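Side-chain contacts in cell division GTPase FtsZ, diverged (Clostridium botulinum C, PDB 3V3T), which belongs to the tubulin/FtsZ family of cytoskeletal proteins, as a diverged member with a GTPase domain and a TubZ-like C-terminal domain: residues A[104-107]-A[108-112]; A[201-204]-A[205-209]; A[259-262]-A[263-267]. The protein carries 1 engineered substitution. One frame throughout, in Å; residues are numbered along the deposited sequence.

Interaction 1: residues A[104-107]-A[108-112]; sequences SGIT and PPILG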
loop_
_atom_site.group_PDB
_atom_site.type_symbol
_atom_site.label_atom_id
_atom_site.label_comp_id
_atom_site.label_asym_id
_atom_site.label_seq_id
_atom_site.Cartn_x
_atom_site.Cartn_y
_atom_site.Cartn_z
ATOM N N SER A 104 10.668 -4.805 7.807
ATOM C CA SER A 104 10.851 -3.619 8.626
ATOM C C SER A 104 12.255 -3.000 8.480
ATOM O O SER A 104 12.405 -1.784 8.479
ATOM C CB SER A 104 10.592 -3.960 10.089
ATOM O OG SER A 104 11.060 -2.929 10.939
ATOM N N GLY A 105 13.283 -3.831 8.374
ATOM C CA GLY A 105 14.643 -3.331 8.437
ATOM C C GLY A 105 15.260 -2.904 7.117
ATOM O O GLY A 105 16.080 -1.998 7.066
ATOM N N ILE A 106 14.864 -3.567 6.043
ATOM C CA ILE A 106 15.493 -3.365 4.749
ATOM C C ILE A 106 14.722 -2.388 3.873
ATOM O O ILE A 106 15.326 -1.657 3.097
ATOM C CB ILE A 106 15.698 -4.722 4.034
ATOM C CG1 ILE A 106 16.743 -5.538 4.792
ATOM C CG2 ILE A 106 16.129 -4.533 2.601
ATOM C CD1 ILE A 106 16.784 -7.003 4.396
ATOM N N THR A 107 13.394 -2.343 4.013
ATOM C CA THR A 107 12.583 -1.533 3.111
ATOM C C THR A 107 12.868 -0.024 3.206
ATOM O O THR A 107 12.938 0.655 2.187
ATOM C CB THR A 107 11.076 -1.742 3.336
ATOM O OG1 THR A 107 10.777 -3.136 3.350
ATOM C CG2 THR A 107 10.264 -1.063 2.230
ATOM N N PRO A 108 12.967 0.520 4.428
ATOM C CA PRO A 108 13.173 1.969 4.513
ATOM C C PRO A 108 14.483 2.432 3.847
ATOM O O PRO A 108 14.460 3.360 3.047
ATOM C CB PRO A 108 13.195 2.236 6.025
ATOM C CG PRO A 108 12.357 1.148 6.601
ATOM C CD PRO A 108 12.683 -0.073 5.748
ATOM N N PRO A 109 15.610 1.780 4.150
ATOM C CA PRO A 109 16.824 2.263 3.488
ATOM C C PRO A 109 16.742 2.136 1.972
ATOM O O PRO A 109 17.082 3.085 1.266
ATOM C CB PRO A 109 17.930 1.348 4.037
ATOM C CG PRO A 109 17.376 0.755 5.282
ATOM C CD PRO A 109 15.879 0.695 5.108
ATOM N N ILE A 110 16.300 0.990 1.470
ATOM C CA ILE A 110 16.252 0.799 0.018
ATOM C C ILE A 110 15.335 1.809 -0.653
ATOM O O ILE A 110 15.675 2.378 -1.688
ATOM C CB ILE A 110 15.854 -0.629 -0.379
ATOM C CG1 ILE A 110 16.893 -1.618 0.133
ATOM C CG2 ILE A 110 15.819 -0.765 -1.875
ATOM C CD1 ILE A 110 16.771 -2.976 -0.495
ATOM N N LEU A 111 14.183 2.056 -0.044
ATOM C CA LEU A 111 13.267 3.076 -0.548
ATOM C C LEU A 111 13.901 4.478 -0.470
ATOM O O LEU A 111 13.895 5.223 -1.445
ATOM C CB LEU A 111 11.954 2.999 0.218
ATOM C CG LEU A 111 10.876 4.074 0.190
ATOM C CD1 LEU A 111 10.590 4.527 -1.212
ATOM C CD2 LEU A 111 9.634 3.452 0.806
ATOM N N GLY A 112 14.479 4.827 0.674
ATOM C CA GLY A 112 15.133 6.120 0.800
ATOM C C GLY A 112 16.271 6.292 -0.206
ATOM O O GLY A 112 16.442 7.357 -0.797
#
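Thr107 O accepts the N-H of Leu111 at 2.9 Å between O and N, a nearly straight bond (163° at the hydrogen) and the shorter of the two helical bonds that span this turn of helix 101-117. The other, from Ile110 N to Ile106 O, is longer at 3.3 Å. Between them the chain carries two consecutive prolines, whose nitrogens have no hydrogen to offer the preceding turn, and the helix kinks there. Ring carbons come up to the carbonyls instead: Pro108 CD lies 3.2 Å from Ser104 O, and Pro109 CD lies 3.3 Å from Gly105 O. Ser104 O is nevertheless satisfied, by a hydrogen bond from Arg64 NH2, and Thr107 OG1 bonds back to Gly103 O. Ile106 and Ile110 run side by side and point the same way. CG2 of Ile106 stands anti to the backbone N (chi1 of -68° for CG1), which turns that methyl onto Ile110 CD1 at 3.5 Å. Ile110 CG1 passes close over Ile106 O, 3.4 Å away. Ser104 and Gly105 end a run of glycines and small residues that matches the glycine-rich signature of tubulin and FtsZ; the paired prolines begin after two further residues. In the unit strand 91-97, helix 101-117, strand 122-129, Thr107 and Leu111 rest on Phe94 of the first strand; Ile110 also meets Tyr75, Ile78 and Ile79 of helix 75-85, and Pro108 packs on Asp148 and Ile149 of helix 136-152.

Interaction 2: residues A[201-204]-A[205-209]; sequences DEIS and KLLTM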
loop_
_atom_site.group_PDB
_atom_site.type_symbol
_atom_site.label_atom_id
_atom_site.label_comp_id
_atom_site.label_asym_id
_atom_site.label_seq_id
_atom_site.Cartn_x
_atom_site.Cartn_y
_atom_site.Cartn_z
ATOM N N ASP A 201 -5.006 8.813 -17.611
ATOM C CA ASP A 201 -4.142 9.888 -17.134
ATOM C C ASP A 201 -4.539 10.282 -15.715
ATOM O O ASP A 201 -3.694 10.650 -14.901
ATOM C CB ASP A 201 -4.247 11.106 -18.054
ATOM C CG ASP A 201 -3.842 10.790 -19.479
ATOM O OD1 ASP A 201 -2.938 9.943 -19.658
ATOM O OD2 ASP A 201 -4.429 11.380 -20.416
ATOM N N GLU A 202 -5.833 10.201 -15.425
ATOM C CA GLU A 202 -6.332 10.529 -14.101
ATOM C C GLU A 202 -5.948 9.436 -13.118
ATOM O O GLU A 202 -5.597 9.716 -11.971
ATOM C CB GLU A 202 -7.850 10.784 -14.130
ATOM C CG GLU A 202 -8.207 12.081 -14.879
ATOM C CD GLU A 202 -9.674 12.178 -15.309
ATOM O OE1 GLU A 202 -10.371 11.141 -15.318
ATOM O OE2 GLU A 202 -10.124 13.302 -15.641
ATOM N N ILE A 203 -6.007 8.190 -13.577
ATOM C CA ILE A 203 -5.571 7.059 -12.772
ATOM C C ILE A 203 -4.100 7.239 -12.453
ATOM O O ILE A 203 -3.671 7.058 -11.310
ATOM C CB ILE A 203 -5.805 5.739 -13.509
ATOM C CG1 ILE A 203 -7.263 5.302 -13.343
ATOM C CG2 ILE A 203 -4.900 4.662 -12.982
ATOM C CD1 ILE A 203 -7.692 4.239 -14.328
ATOM N N SER A 204 -3.331 7.626 -13.463
ATOM C CA SER A 204 -1.923 7.969 -13.262
ATOM C C SER A 204 -1.766 9.049 -12.177
ATOM O O SER A 204 -0.984 8.887 -11.237
ATOM C CB SER A 204 -1.289 8.426 -14.581
ATOM O OG SER A 204 0.014 8.937 -14.370
ATOM N N LYS A 205 -2.515 10.142 -12.302
ATOM C CA LYS A 205 -2.457 11.216 -11.304
ATOM C C LYS A 205 -2.802 10.751 -9.888
ATOM O O LYS A 205 -2.208 11.213 -8.915
ATOM C CB LYS A 205 -3.345 12.397 -11.720
ATOM C CG LYS A 205 -2.625 13.378 -12.639
ATOM C CD LYS A 205 -3.574 14.209 -13.469
ATOM C CE LYS A 205 -2.785 15.099 -14.435
ATOM N NZ LYS A 205 -3.670 15.875 -15.365
ATOM N N LEU A 206 -3.772 9.851 -9.763
ATOM C CA LEU A 206 -4.108 9.312 -8.453
ATOM C C LEU A 206 -2.950 8.452 -7.911
ATOM O O LEU A 206 -2.667 8.471 -6.721
ATOM C CB LEU A 206 -5.402 8.499 -8.512
ATOM C CG LEU A 206 -6.703 9.279 -8.721
ATOM C CD1 LEU A 206 -7.792 8.393 -9.315
ATOM C CD2 LEU A 206 -7.190 9.962 -7.435
ATOM N N LEU A 207 -2.300 7.705 -8.799
ATOM C CA LEU A 207 -1.174 6.854 -8.456
ATOM C C LEU A 207 0.056 7.643 -8.022
ATOM O O LEU A 207 0.837 7.185 -7.188
ATOM C CB LEU A 207 -0.773 6.028 -9.671
ATOM C CG LEU A 207 -1.319 4.614 -9.814
ATOM C CD1 LEU A 207 -0.847 4.028 -11.154
ATOM C CD2 LEU A 207 -0.898 3.738 -8.625
ATOM N N THR A 208 0.243 8.821 -8.602
ATOM C CA THR A 208 1.453 9.578 -8.329
ATOM C C THR A 208 1.280 10.610 -7.211
ATOM O O THR A 208 2.237 11.293 -6.845
ATOM C CB THR A 208 2.042 10.218 -9.620
ATOM O OG1 THR A 208 1.103 11.128 -10.210
ATOM C CG2 THR A 208 2.386 9.140 -10.629
ATOM N N MET A 209 0.069 10.703 -6.661
ATOM C CA MET A 209 -0.193 11.628 -5.559
ATOM C C MET A 209 0.488 11.133 -4.290
ATOM O O MET A 209 0.426 9.953 -3.966
ATOM C CB MET A 209 -1.692 11.783 -5.307
ATOM C CG MET A 209 -2.019 12.583 -4.061
ATOM S SD MET A 209 -1.431 14.289 -4.134
ATOM C CE MET A 209 -2.329 14.936 -5.529
#
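Lys205 lays the root of its side chain against the carbonyl oxygens of the preceding turn. Its CB sits 3.5 Å from Glu202 O and almost as near Asp201 O; CG is 3.7 Å and CD 3.8 Å from Asp201 O, so the aliphatic part runs alongside that oxygen. Past CD the extended chain heads away, and NZ ends 6.8 Å from Asp201 OD2, too far for a salt bridge. The same Asp201 O takes the N-H of Lys205, so one oxygen has a polar partner and methylenes beside it. A turn later Ser204 O receives Thr208 N at 2.9 Å, with Thr208 CG2 packed 3.4 Å from that oxygen; CG2 lies anti to the threonine's own carbonyl carbon, beside its N. On the buried side Ile203 CG2 meets Leu207 CD1 only loosely, at 4.5 Å, and both residues also touch Met187 of helix 172-187. Leu206 reaches Phe247 and Phe272 of the neighbouring strands. Glu202 turns OE1 back to the N-H of Asp199, just before helix 200-208, the glutamate half of a capping-box pattern. With Lys205 and Asp201 exposed and Ile203, Leu206 and Leu207 buried, this is a short amphipathic alpha-helix, lying against the sheet of the TubZ-like C-terminal domain.

Interaction 3: residues A[259-262]-A[263-267]; sequences EAIK and SIVGY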
loop_
_atom_site.group_PDB
_atom_site.type_symbol
_atom_site.label_atom_id
_atom_site.label_comp_id
_atom_site.label_asym_id
_atom_site.label_seq_id
_atom_site.Cartn_x
_atom_site.Cartn_y
_atom_site.Cartn_z
ATOM N N GLU A 259 -21.336 15.003 -3.594
ATOM C CA GLU A 259 -21.172 15.798 -2.380
ATOM C C GLU A 259 -21.365 14.959 -1.113
ATOM O O GLU A 259 -20.772 15.244 -0.077
ATOM C CB GLU A 259 -22.107 17.011 -2.367
ATOM C CG GLU A 259 -21.529 18.197 -1.605
ATOM C CD GLU A 259 -20.217 18.694 -2.211
ATOM O OE1 GLU A 259 -20.026 18.548 -3.443
ATOM O OE2 GLU A 259 -19.378 19.231 -1.455
ATOM N N ALA A 260 -22.194 13.924 -1.195
ATOM C CA ALA A 260 -22.407 13.040 -0.056
ATOM C C ALA A 260 -21.218 12.103 0.171
ATOM O O ALA A 260 -20.948 11.701 1.295
ATOM C CB ALA A 260 -23.699 12.241 -0.227
ATOM N N ILE A 261 -20.515 11.747 -0.898
ATOM C CA ILE A 261 -19.340 10.897 -0.772
ATOM C C ILE A 261 -18.233 11.678 -0.095
ATOM O O ILE A 261 -17.568 11.170 0.798
ATOM C CB ILE A 261 -18.833 10.399 -2.146
ATOM C CG1 ILE A 261 -19.856 9.453 -2.785
ATOM C CG2 ILE A 261 -17.448 9.730 -2.012
ATOM C CD1 ILE A 261 -19.474 8.987 -4.163
ATOM N N LYS A 262 -18.034 12.914 -0.538
ATOM C CA LYS A 262 -17.034 13.792 0.054
ATOM C C LYS A 262 -17.365 14.012 1.525
ATOM O O LYS A 262 -16.482 14.143 2.375
ATOM C CB LYS A 262 -17.006 15.127 -0.693
ATOM C CG LYS A 262 -16.512 15.025 -2.131
ATOM C CD LYS A 262 -16.661 16.346 -2.869
ATOM C CE LYS A 262 -16.174 16.224 -4.306
ATOM N NZ LYS A 262 -16.423 17.450 -5.126
ATOM N N SER A 263 -18.656 14.026 1.823
ATOM C CA SER A 263 -19.111 14.236 3.184
ATOM C C SER A 263 -18.602 13.130 4.108
ATOM O O SER A 263 -18.232 13.378 5.262
ATOM C CB SER A 263 -20.638 14.315 3.216
ATOM O OG SER A 263 -21.110 14.383 4.547
ATOM N N ILE A 264 -18.573 11.907 3.603
ATOM C CA ILE A 264 -18.153 10.792 4.439
ATOM C C ILE A 264 -16.656 10.516 4.323
ATOM O O ILE A 264 -16.003 10.167 5.305
ATOM C CB ILE A 264 -18.931 9.515 4.105
ATOM C CG1 ILE A 264 -20.431 9.726 4.327
ATOM C CG2 ILE A 264 -18.465 8.372 4.987
ATOM C CD1 ILE A 264 -20.799 9.783 5.779
ATOM N N VAL A 265 -16.107 10.676 3.126
ATOM C CA VAL A 265 -14.746 10.213 2.872
ATOM C C VAL A 265 -13.671 11.269 3.112
ATOM O O VAL A 265 -12.565 10.949 3.529
ATOM C CB VAL A 265 -14.591 9.658 1.446
ATOM C CG1 VAL A 265 -13.135 9.261 1.192
ATOM C CG2 VAL A 265 -15.494 8.456 1.266
ATOM N N GLY A 266 -13.997 12.521 2.838
ATOM C CA GLY A 266 -13.007 13.580 2.881
ATOM C C GLY A 266 -13.234 14.536 1.726
ATOM O O GLY A 266 -13.754 14.147 0.680
ATOM N N TYR A 267 -12.871 15.797 1.921
ATOM C CA TYR A 267 -13.078 16.810 0.893
ATOM C C TYR A 267 -11.812 16.973 0.044
ATOM O O TYR A 267 -10.760 17.353 0.550
ATOM C CB TYR A 267 -13.520 18.120 1.548
ATOM C CG TYR A 267 -14.931 18.017 2.084
ATOM C CD1 TYR A 267 -16.026 18.313 1.275
ATOM C CD2 TYR A 267 -15.176 17.587 3.378
ATOM C CE1 TYR A 267 -17.321 18.192 1.749
ATOM C CE2 TYR A 267 -16.468 17.467 3.862
ATOM C CZ TYR A 267 -17.535 17.771 3.045
ATOM O OH TYR A 267 -18.821 17.647 3.522
#
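Helix 258-265 finishes at a glycine of positive phi, Gly266 (phi 140°), and the chain beyond it folds Tyr267 back across the last turn. Gly266 N still bonds to Lys262 O at 3.0 Å, while Gly266 O returns toward the same residue, 3.4 Å from Lys262 CA in a CA-H...O contact. Lys262 O is also roofed by the tyrosine: it lies over one face of the ring, offset toward the rim, with Tyr267 CE2 3.6 Å from Lys262 O. Tyr267 CG, beside its own backbone N (chi1 -71°), carries the ring back over this turn. Lys262 CB touches the ring at Tyr267 CD1, 3.9 Å away, whereas the rest of the lysine chain, fully extended, leads off. At the ring edge, in its plane, Glu259 OE2 stands 3.9 Å from Tyr267 CE1; the glutamate bends at chi2 to arrive there, and its carboxylate is turned 39° from the ring plane. On the buried side Val265 N makes the shortest bond of the turn, 2.8 Å to Ile261 O, and the two side chains lie side by side, pointing the same way, Ile261 CG2 meeting Val265 CG2 at 4.0 Å. Ile264 N, by contrast, has two weak bonds, to Ala260 O and Ile261 O. The helix links strands 247-252 and 270-275 in a beta-alpha-beta unit: Ile261 and Val265 pack on Ile250 and Met248 of the first and on Val282 and Ala284 of strand 281-287, while Ile261 and Ile264 meet Leu228 and Leu232 of helix 224-233.

All three are turns within single helices, each packed against the same mixed sheet, and none touches another. Interaction 1 belongs to the GTPase domain and takes in the end of the family's glycine-rich signature; interactions 2 and 3 lie in the TubZ-like C-terminal part. The latter two have centres 20 Å apart, with nearest atoms about 11 Å apart, and share strand 247-252: Leu206 touches Phe247, whereas Val265 and Ile261 touch Met248 and Ile250, an alternation consistent with helices on opposite faces of the sheet. Interactions 1 and 3 lie on opposite sides of the chain's centre, 34 Å between centres; the centres of interactions 1 and 2 are 24 Å apart.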